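Local coordinates for hypothetical protein (Porphyromonas gingivalis W83, PDB 2P3P) that is of unknown function but belongs to the DUF3256 family and can bind a magnesium ion, at residues Ala39-Ala49 with Phe61-Arg69; Asp164-Thr173 with Leu188-Trp197. All blocks are in the same frame, centred on the assembly; numbering follows the deposited sequence. Where two conformers were deposited one is given.

Overall arrangement
Both contacts are antiparallel strand pairings, and they follow one another along the chain without nesting or crossing. After helix 29-39, contact 1 closes the hairpin of strands 47-52 and 58-64, which opens a seven-stranded meander ending at strand 116-117. Contact 2 comes later: it joins the two inner strands of a separate four-stranded sheet and closes a longer loop that carries helix 181-184. Their centres are 26 Å apart, with nearest atoms about 8 Å apart, so they do not touch. Strand 77-84 of the larger sheet lies between them, meeting F67, I68 and R69 of contact 1 and D164 and W197 of contact 2.

Contact 1: residues Ala39-Ala49 with Phe61-Arg69; sequences AGHLSGFTHTA and FLLNRNFIR
H47 with L63 and A49 with F61 form two antiparallel hydrogen-bonded pairs, each closed by reciprocal backbone N-H...O bonds. The tightest of these runs from F61 N to A49 O at 2.7 Å. Between them T48 and L62 make the non-hydrogen-bonded pair, where T48 CA approaches F61 O through a C-H...O contact. The strand axes come within 4.8 Å and run at 156°.

Ahead of strand 47-49, where N64 and R65 lie opposite the loop, polar groups take over. The amide of N64, its CG anti to the backbone N (chi1 -179°), donates from ND2 to T46 OG1 at 3.0 Å, almost within the amide plane. ND2 also bonds weakly to G44 O. The other arm of the amide, OD1, accepts N66 N on a lone pair in the carbonyl plane, an Asx turn, and these bonds together fix the amide's rotation. R65 N adds a nearly straight bond to S43 O of 2.8 Å, while S43 OG accepts F45 N, which makes an ST turn. A water accepts from S43 N and donates to F45 O and L63 O.

The apolar part lies on the face of H47 and L63. L42 lays CD2 against L63 CB at 3.8 Å and sends its other methyl, CD1, to I68 CD1. L63 CD1 sits at the edge of the H47 ring, 4.1 Å from H47 CD2, and A39 CB meets the same methyl. Helices 11-18 and 29-39 cover this side through F16 and L35, both touching L63. L62 points to the other face with T48, and from the preceding loop T46 CG2 packs on L62 CB.

Such pairing is that of a beta hairpin at the edge of an antiparallel meander, its base closed by the turn-rich loop leading in from a helix.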
loop_
_atom_site.group_PDB
_atom_site.type_symbol
_atom_site.label_atom_id
_atom_site.label_comp_id
_atom_site.label_asym_id
_atom_site.label_seq_id
_atom_site.Cartn_x
_atom_site.Cartn_y
_atom_site.Cartn_z
ATOM N N ALA A 39 -19.889 2.241 14.606
ATOM C CA ALA A 39 -18.592 2.813 15.024
ATOM C C ALA A 39 -18.757 4.201 15.638
ATOM O O ALA A 39 -18.036 4.572 16.573
ATOM C CB ALA A 39 -17.644 2.906 13.841
ATOM N N GLY A 40 -19.707 4.958 15.116
ATOM C CA GLY A 40 -19.819 6.393 15.446
ATOM C C GLY A 40 -18.646 7.078 14.765
ATOM O O GLY A 40 -17.980 6.468 13.961
ATOM N N HIS A 41 -18.375 8.329 15.114
ATOM C CA HIS A 41 -17.302 9.059 14.456
ATOM C C HIS A 41 -15.927 8.392 14.675
ATOM O O HIS A 41 -15.625 7.828 15.739
ATOM C CB HIS A 41 -17.330 10.552 14.843
ATOM C CG HIS A 41 -18.468 11.306 14.212
ATOM N ND1 HIS A 41 -19.197 12.270 14.877
ATOM C CD2 HIS A 41 -18.997 11.234 12.964
ATOM C CE1 HIS A 41 -20.113 12.772 14.064
ATOM N NE2 HIS A 41 -20.015 12.156 12.900
ATOM N N LEU A 42 -15.131 8.401 13.613
ATOM C CA LEU A 42 -13.738 7.941 13.690
ATOM C C LEU A 42 -12.855 8.933 14.445
ATOM O O LEU A 42 -12.882 10.123 14.175
ATOM C CB LEU A 42 -13.180 7.749 12.289
ATOM C CG LEU A 42 -14.055 6.926 11.326
ATOM C CD1 LEU A 42 -13.223 6.452 10.119
ATOM C CD2 LEU A 42 -14.752 5.781 12.038
ATOM N N SER A 43 -12.065 8.408 15.379
ATOM C CA SER A 43 -11.247 9.237 16.268
ATOM C C SER A 43 -9.804 8.780 16.232
ATOM O O SER A 43 -9.409 7.973 15.388
ATOM C CB SER A 43 -11.756 9.134 17.698
ATOM O OG SER A 43 -11.477 7.836 18.232
ATOM N N GLY A 44 -9.005 9.244 17.196
ATOM C CA GLY A 44 -7.634 8.778 17.315
ATOM C C GLY A 44 -7.472 7.376 17.877
ATOM O O GLY A 44 -6.352 6.822 17.880
ATOM N N PHE A 45 -8.592 6.814 18.360
ATOM C CA PHE A 45 -8.660 5.479 18.921
ATOM C C PHE A 45 -9.197 4.600 17.814
ATOM O O PHE A 45 -10.390 4.669 17.423
ATOM C CB PHE A 45 -9.533 5.441 20.148
ATOM C CG PHE A 45 -9.012 6.289 21.267
ATOM C CD1 PHE A 45 -7.951 5.863 22.008
ATOM C CD2 PHE A 45 -9.563 7.536 21.521
ATOM C CE1 PHE A 45 -7.493 6.602 23.034
ATOM C CE2 PHE A 45 -9.070 8.324 22.536
ATOM C CZ PHE A 45 -8.015 7.866 23.284
ATOM N N THR A 46 -8.279 3.820 17.258
ATOM C CA THR A 46 -8.639 2.899 16.213
ATOM C C THR A 46 -9.768 1.970 16.655
ATOM O O THR A 46 -9.714 1.362 17.762
ATOM C CB THR A 46 -7.390 2.093 15.834
ATOM O OG1 THR A 46 -6.372 3.027 15.427
ATOM C CG2 THR A 46 -7.709 1.078 14.760
ATOM N N HIS A 47 -10.796 1.878 15.811
ATOM C CA HIS A 47 -11.968 1.029 16.067
ATOM C C HIS A 47 -11.892 -0.206 15.187
ATOM O O HIS A 47 -11.782 -0.080 13.977
ATOM C CB HIS A 47 -13.265 1.793 15.821
ATOM C CG HIS A 47 -14.487 0.945 15.906
ATOM N ND1 HIS A 47 -14.987 0.510 17.112
ATOM C CD2 HIS A 47 -15.288 0.426 14.950
ATOM C CE1 HIS A 47 -16.078 -0.204 16.893
ATOM N NE2 HIS A 47 -16.273 -0.285 15.591
ATOM N N THR A 48 -11.883 -1.388 15.833
ATOM C CA THR A 48 -11.840 -2.667 15.135
ATOM C C THR A 48 -13.231 -3.285 14.940
ATOM O O THR A 48 -14.049 -3.340 15.856
ATOM C CB THR A 48 -10.911 -3.657 15.885
ATOM O OG1 THR A 48 -11.527 -4.097 17.100
ATOM C CG2 THR A 48 -9.621 -2.982 16.213
ATOM N N ALA A 49 -13.484 -3.742 13.718
ATOM C CA ALA A 49 -14.740 -4.356 13.354
ATOM C C ALA A 49 -14.486 -5.466 12.331
ATOM O O ALA A 49 -13.430 -5.513 11.636
ATOM C CB ALA A 49 -15.704 -3.315 12.809
ATOM N N PHE A 61 -11.922 -4.459 9.603
ATOM C CA PHE A 61 -11.661 -3.039 9.472
ATOM C C PHE A 61 -10.935 -2.517 10.701
ATOM O O PHE A 61 -11.290 -2.889 11.821
ATOM C CB PHE A 61 -12.986 -2.276 9.350
ATOM C CG PHE A 61 -13.776 -2.574 8.110
ATOM C CD1 PHE A 61 -13.597 -1.817 6.967
ATOM C CD2 PHE A 61 -14.675 -3.613 8.079
ATOM C CE1 PHE A 61 -14.333 -2.089 5.825
ATOM C CE2 PHE A 61 -15.408 -3.875 6.935
ATOM C CZ PHE A 61 -15.207 -3.110 5.813
ATOM N N LEU A 62 -9.905 -1.698 10.476
ATOM C CA LEU A 62 -9.382 -0.787 11.462
ATOM C C LEU A 62 -9.758 0.614 11.001
ATOM O O LEU A 62 -9.324 1.041 9.951
ATOM C CB LEU A 62 -7.864 -0.897 11.593
ATOM C CG LEU A 62 -7.351 -2.250 12.097
ATOM C CD1 LEU A 62 -5.834 -2.195 12.183
ATOM C CD2 LEU A 62 -7.970 -2.616 13.434
ATOM N N LEU A 63 -10.600 1.281 11.791
ATOM C CA LEU A 63 -11.154 2.595 11.472
ATOM C C LEU A 63 -10.574 3.648 12.421
ATOM O O LEU A 63 -10.876 3.646 13.594
ATOM C CB LEU A 63 -12.685 2.584 11.569
ATOM C CG LEU A 63 -13.411 1.556 10.686
ATOM C CD1 LEU A 63 -14.895 1.537 11.064
ATOM C CD2 LEU A 63 -13.267 1.829 9.192
ATOM N N ASN A 64 -9.749 4.533 11.875
ATOM C CA ASN A 64 -9.150 5.622 12.624
ATOM C C ASN A 64 -9.377 6.939 11.832
ATOM O O ASN A 64 -9.530 6.924 10.622
ATOM C CB ASN A 64 -7.652 5.280 12.853
ATOM C CG ASN A 64 -6.903 6.330 13.661
ATOM O OD1 ASN A 64 -6.736 7.473 13.219
ATOM N ND2 ASN A 64 -6.411 5.932 14.835
ATOM N N ARG A 65 -9.439 8.059 12.554
ATOM C CA ARG A 65 -9.653 9.381 11.937
ATOM C C ARG A 65 -8.628 9.695 10.852
ATOM O O ARG A 65 -8.917 10.467 9.921
ATOM C CB ARG A 65 -9.635 10.499 12.999
ATOM C CG ARG A 65 -10.147 11.851 12.480
ATOM C CD ARG A 65 -9.772 13.005 13.386
ATOM N NE ARG A 65 -10.382 14.263 12.947
ATOM C CZ ARG A 65 -11.653 14.587 13.152
ATOM N NH1 ARG A 65 -12.457 13.776 13.834
ATOM N NH2 ARG A 65 -12.107 15.760 12.722
ATOM N N ASN A 66 -7.429 9.139 10.997
ATOM C CA ASN A 66 -6.346 9.372 10.048
ATOM C C ASN A 66 -5.926 8.227 9.152
ATOM O O ASN A 66 -5.086 8.431 8.281
ATOM C CB ASN A 66 -5.136 9.932 10.780
ATOM C CG ASN A 66 -5.445 11.277 11.409
ATOM O OD1 ASN A 66 -5.223 11.473 12.598
ATOM N ND2 ASN A 66 -5.981 12.199 10.611
ATOM N N PHE A 67 -6.515 7.057 9.319
ATOM C CA PHE A 67 -6.255 5.956 8.377
ATOM C C PHE A 67 -7.319 4.853 8.549
ATOM O O PHE A 67 -7.895 4.684 9.645
ATOM C CB PHE A 67 -4.859 5.369 8.636
ATOM C CG PHE A 67 -4.731 4.689 9.992
ATOM C CD1 PHE A 67 -5.039 3.338 10.130
ATOM C CD2 PHE A 67 -4.285 5.382 11.102
ATOM C CE1 PHE A 67 -4.958 2.716 11.344
ATOM C CE2 PHE A 67 -4.207 4.717 12.371
ATOM C CZ PHE A 67 -4.534 3.417 12.460
ATOM N N ILE A 68 -7.573 4.117 7.471
ATOM C CA ILE A 68 -8.419 2.938 7.484
ATOM C C ILE A 68 -7.597 1.780 6.884
ATOM O O ILE A 68 -7.009 1.924 5.807
ATOM C CB ILE A 68 -9.703 3.182 6.652
ATOM C CG1 ILE A 68 -10.574 4.232 7.380
ATOM C CG2 ILE A 68 -10.418 1.862 6.338
ATOM C CD1 ILE A 68 -11.670 4.761 6.578
ATOM N N ARG A 69 -7.584 0.643 7.585
ATOM C CA ARG A 69 -6.859 -0.538 7.128
ATOM C C ARG A 69 -7.848 -1.671 7.118
ATOM O O ARG A 69 -8.472 -1.979 8.157
ATOM C CB ARG A 69 -5.655 -0.842 8.033
ATOM C CG ARG A 69 -4.764 -2.017 7.517
ATOM C CD ARG A 69 -3.644 -2.383 8.496
ATOM N NE ARG A 69 -2.671 -1.346 8.845
ATOM C CZ ARG A 69 -1.620 -0.989 8.119
ATOM N NH1 ARG A 69 -1.394 -1.472 6.887
ATOM N NH2 ARG A 69 -0.819 -0.059 8.599
HETATM O O HOH W 1 -12.002 5.553 15.516
#

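Contact 2: residues Asp164-Thr173 with Leu188-Trp197; sequences DTLSIRQTVT and LSPEPLVYRW
Strands 165-170 and 193-197 run antiparallel at 156°, with L166-Y195 and I168-L193 as hydrogen-bonded pairs and T165-R196 and S167-V194 as non-hydrogen-bonded pairs. They are the two inner strands of a four-stranded antiparallel sheet, flanked by 155-159 and 202-204. W197 N extends the ladder to D164 O at 2.8 Å.

The face bearing L166, I168, L193 and Y195 is buried. L166 and Y195 lie side by side, the leucine CD1 4.0 Å from Y195 CB, whereas I168 slants across the tyrosine and brings CG2 to 3.8 Å from Y195 CE2. W123 meets the Y195 ring edge-to-face. At the strand end D164 CB and W197 CB are 3.6 Å apart, and W197 directs NE1 to P84 O. On the other face T165 CG2 packs on R196 CG, and S167 OG lies close against P192 CB. Beyond the paired residues, P192 CG sits over one face of the R169 guanidinium.

Past the ladder, one buried side chain bridges the two segments. Q170 bends at its second torsion (chi2 80°), which folds the amide back between T173 and S189. Its OE1 accepts T173 N at 3.1 Å on a lone pair in the carbonyl plane. L188 CD2 packs against T173 OG1. V172 lies nearby, its side chain about 6 Å from that of S149, which binds magnesium in another structure of this protein, though not in this chain. Q170 NE2 donates twice, to T173 OG1 at 2.9 Å and to S189 O at 3.2 Å, reaching the latter from above its carbonyl plane.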
loop_
_atom_site.group_PDB
_atom_site.type_symbol
_atom_site.label_atom_id
_atom_site.label_comp_id
_atom_site.label_asym_id
_atom_site.label_seq_id
_atom_site.Cartn_x
_atom_site.Cartn_y
_atom_site.Cartn_z
ATOM N N ASP A 164 3.461 11.598 6.836
ATOM C CA ASP A 164 3.279 11.512 5.385
ATOM C C ASP A 164 4.566 10.892 4.767
ATOM O O ASP A 164 5.336 11.514 4.026
ATOM C CB ASP A 164 2.868 12.879 4.771
ATOM C CG ASP A 164 1.568 13.462 5.366
ATOM O OD1 ASP A 164 0.765 12.704 5.963
ATOM O OD2 ASP A 164 1.321 14.698 5.195
ATOM N N THR A 165 4.763 9.628 5.104
ATOM C CA THR A 165 5.912 8.868 4.667
ATOM C C THR A 165 5.457 7.443 4.371
ATOM O O THR A 165 4.442 6.977 4.911
ATOM C CB THR A 165 7.037 8.864 5.741
ATOM O OG1 THR A 165 6.615 8.178 6.939
ATOM C CG2 THR A 165 7.467 10.294 6.111
ATOM N N LEU A 166 6.239 6.750 3.553
ATOM C CA LEU A 166 6.005 5.334 3.218
ATOM C C LEU A 166 7.339 4.657 3.075
ATOM O O LEU A 166 8.352 5.335 2.819
ATOM C CB LEU A 166 5.169 5.159 1.948
ATOM C CG LEU A 166 5.710 5.451 0.541
ATOM C CD1 LEU A 166 6.737 4.439 0.060
ATOM C CD2 LEU A 166 4.516 5.486 -0.471
ATOM N N SER A 167 7.326 3.332 3.262
ATOM C CA SER A 167 8.471 2.479 3.111
ATOM C C SER A 167 8.106 1.388 2.107
ATOM O O SER A 167 6.953 0.954 2.023
ATOM C CB SER A 167 8.823 1.892 4.484
ATOM O OG SER A 167 9.989 1.131 4.479
ATOM N N ILE A 168 9.053 1.005 1.270
ATOM C CA ILE A 168 8.811 -0.035 0.262
ATOM C C ILE A 168 9.949 -1.033 0.309
ATOM O O ILE A 168 11.123 -0.643 0.302
ATOM C CB ILE A 168 8.581 0.584 -1.155
ATOM C CG1 ILE A 168 8.167 -0.485 -2.202
ATOM C CG2 ILE A 168 9.814 1.481 -1.583
ATOM C CD1 ILE A 168 7.803 0.138 -3.570
ATOM N N ARG A 169 9.598 -2.316 0.329
ATOM C CA ARG A 169 10.541 -3.405 0.463
ATOM C C ARG A 169 10.368 -4.295 -0.763
ATOM O O ARG A 169 9.228 -4.546 -1.188
ATOM C CB ARG A 169 10.314 -4.211 1.749
ATOM C CG ARG A 169 8.985 -4.903 1.849
ATOM C CD ARG A 169 8.731 -5.604 3.192
ATOM N NE ARG A 169 8.785 -4.679 4.332
ATOM C CZ ARG A 169 9.189 -5.023 5.560
ATOM N NH1 ARG A 169 9.548 -6.265 5.838
ATOM N NH2 ARG A 169 9.212 -4.130 6.524
ATOM N N GLN A 170 11.484 -4.690 -1.372
ATOM C CA GLN A 170 11.434 -5.726 -2.385
ATOM C C GLN A 170 11.101 -7.054 -1.729
ATOM O O GLN A 170 11.578 -7.387 -0.641
ATOM C CB GLN A 170 12.693 -5.770 -3.297
ATOM C CG GLN A 170 14.059 -6.049 -2.609
ATOM C CD GLN A 170 14.281 -7.519 -2.314
ATOM O OE1 GLN A 170 13.612 -8.373 -2.884
ATOM N NE2 GLN A 170 15.142 -7.808 -1.357
ATOM N N THR A 171 10.237 -7.810 -2.384
ATOM C CA THR A 171 9.877 -9.125 -1.885
ATOM C C THR A 171 10.321 -10.201 -2.873
ATOM O O THR A 171 9.792 -11.311 -2.834
ATOM C CB THR A 171 8.379 -9.238 -1.562
ATOM O OG1 THR A 171 7.612 -8.866 -2.704
ATOM C CG2 THR A 171 7.949 -8.315 -0.404
ATOM N N VAL A 172 11.301 -9.881 -3.726
ATOM C CA VAL A 172 11.930 -10.856 -4.624
ATOM C C VAL A 172 12.763 -11.910 -3.842
ATOM O O VAL A 172 12.749 -13.109 -4.151
ATOM C CB VAL A 172 12.839 -10.125 -5.699
ATOM C CG1 VAL A 172 13.603 -11.124 -6.545
ATOM C CG2 VAL A 172 12.018 -9.191 -6.583
ATOM N N THR A 173 13.548 -11.457 -2.878
ATOM C CA THR A 173 14.427 -12.362 -2.176
ATOM C C THR A 173 13.700 -13.585 -1.633
ATOM O O THR A 173 14.175 -14.704 -1.796
ATOM C CB THR A 173 15.204 -11.691 -1.048
ATOM O OG1 THR A 173 15.988 -10.619 -1.574
ATOM C CG2 THR A 173 16.121 -12.738 -0.347
ATOM N N LEU A 188 21.660 -8.020 -3.475
ATOM C CA LEU A 188 20.264 -7.662 -3.282
ATOM C C LEU A 188 19.911 -7.494 -1.803
ATOM O O LEU A 188 19.948 -8.479 -1.031
ATOM C CB LEU A 188 19.382 -8.757 -3.818
ATOM C CG LEU A 188 17.919 -8.402 -3.860
ATOM C CD1 LEU A 188 17.686 -6.984 -4.557
ATOM C CD2 LEU A 188 17.162 -9.546 -4.620
ATOM N N SER A 189 19.574 -6.276 -1.414
ATOM C CA SER A 189 19.428 -5.939 -0.006
ATOM C C SER A 189 17.968 -6.003 0.380
ATOM O O SER A 189 17.116 -5.524 -0.343
ATOM C CB SER A 189 19.925 -4.511 0.310
ATOM O OG SER A 189 19.533 -4.091 1.619
ATOM N N PRO A 190 17.685 -6.506 1.576
ATOM C CA PRO A 190 16.328 -6.541 2.108
ATOM C C PRO A 190 15.919 -5.230 2.756
ATOM O O PRO A 190 14.756 -5.093 3.170
ATOM C CB PRO A 190 16.404 -7.650 3.160
ATOM C CG PRO A 190 17.803 -7.577 3.670
ATOM C CD PRO A 190 18.662 -6.977 2.566
ATOM N N GLU A 191 16.831 -4.268 2.873
ATOM C CA GLU A 191 16.476 -3.011 3.538
ATOM C C GLU A 191 15.394 -2.215 2.767
ATOM O O GLU A 191 15.516 -1.965 1.574
ATOM C CB GLU A 191 17.692 -2.115 3.696
ATOM C CG GLU A 191 17.556 -1.080 4.781
ATOM C CD GLU A 191 17.475 -1.688 6.180
ATOM O OE1 GLU A 191 17.982 -2.827 6.373
ATOM O OE2 GLU A 191 16.905 -1.031 7.080
ATOM N N PRO A 192 14.334 -1.810 3.453
ATOM C CA PRO A 192 13.301 -1.020 2.748
ATOM C C PRO A 192 13.766 0.347 2.391
ATOM O O PRO A 192 14.623 0.874 3.098
ATOM C CB PRO A 192 12.172 -0.942 3.788
ATOM C CG PRO A 192 12.421 -2.074 4.699
ATOM C CD PRO A 192 13.893 -2.147 4.824
ATOM N N LEU A 193 13.202 0.919 1.320
ATOM C CA LEU A 193 13.477 2.317 0.919
ATOM C C LEU A 193 12.379 3.228 1.445
ATOM O O LEU A 193 11.221 2.898 1.322
ATOM C CB LEU A 193 13.515 2.461 -0.614
ATOM C CG LEU A 193 14.413 1.433 -1.339
ATOM C CD1 LEU A 193 14.223 1.510 -2.857
ATOM C CD2 LEU A 193 15.863 1.570 -0.949
ATOM N N VAL A 194 12.745 4.390 1.960
ATOM C CA VAL A 194 11.789 5.335 2.518
ATOM C C VAL A 194 11.606 6.578 1.625
ATOM O O VAL A 194 12.587 7.137 1.117
ATOM C CB VAL A 194 12.233 5.778 3.931
ATOM C CG1 VAL A 194 11.278 6.848 4.531
ATOM C CG2 VAL A 194 12.332 4.565 4.859
ATOM N N TYR A 195 10.339 7.009 1.536
ATOM C CA TYR A 195 9.877 8.160 0.770
ATOM C C TYR A 195 9.023 9.057 1.685
ATOM O O TYR A 195 8.311 8.599 2.584
ATOM C CB TYR A 195 9.033 7.657 -0.414
ATOM C CG TYR A 195 9.792 6.983 -1.559
ATOM C CD1 TYR A 195 9.983 7.656 -2.751
ATOM C CD2 TYR A 195 10.238 5.642 -1.476
ATOM C CE1 TYR A 195 10.676 7.084 -3.790
ATOM C CE2 TYR A 195 10.920 5.041 -2.516
ATOM C CZ TYR A 195 11.131 5.742 -3.689
ATOM O OH TYR A 195 11.820 5.185 -4.754
ATOM N N ARG A 196 9.086 10.340 1.416
ATOM C CA ARG A 196 8.376 11.332 2.187
ATOM C C ARG A 196 7.531 12.142 1.203
ATOM O O ARG A 196 7.971 12.502 0.111
ATOM C CB ARG A 196 9.372 12.236 2.931
ATOM C CG ARG A 196 8.712 13.124 3.943
ATOM C CD ARG A 196 9.741 13.852 4.824
ATOM N NE ARG A 196 9.061 14.955 5.480
ATOM C CZ ARG A 196 9.623 16.106 5.866
ATOM N NH1 ARG A 196 10.924 16.346 5.681
ATOM N NH2 ARG A 196 8.870 17.037 6.460
ATOM N N TRP A 197 6.305 12.417 1.601
ATOM C CA TRP A 197 5.396 13.263 0.832
ATOM C C TRP A 197 5.802 14.719 1.010
ATOM O O TRP A 197 5.811 15.256 2.130
ATOM C CB TRP A 197 3.994 13.047 1.337
ATOM C CG TRP A 197 2.904 13.740 0.589
ATOM C CD1 TRP A 197 2.220 14.825 0.991
ATOM C CD2 TRP A 197 2.316 13.338 -0.663
ATOM N NE1 TRP A 197 1.252 15.131 0.088
ATOM C CE2 TRP A 197 1.273 14.225 -0.928
ATOM C CE3 TRP A 197 2.541 12.287 -1.538
ATOM C CZ2 TRP A 197 0.479 14.135 -2.089
ATOM C CZ3 TRP A 197 1.763 12.202 -2.697
ATOM C CH2 TRP A 197 0.756 13.118 -2.951
HETATM O O HOH W 2 13.781 -4.148 0.446
HETATM O O HOH W 3 13.240 -6.701 1.301
HETATM O O HOH W 4 18.636 -10.956 -1.234
#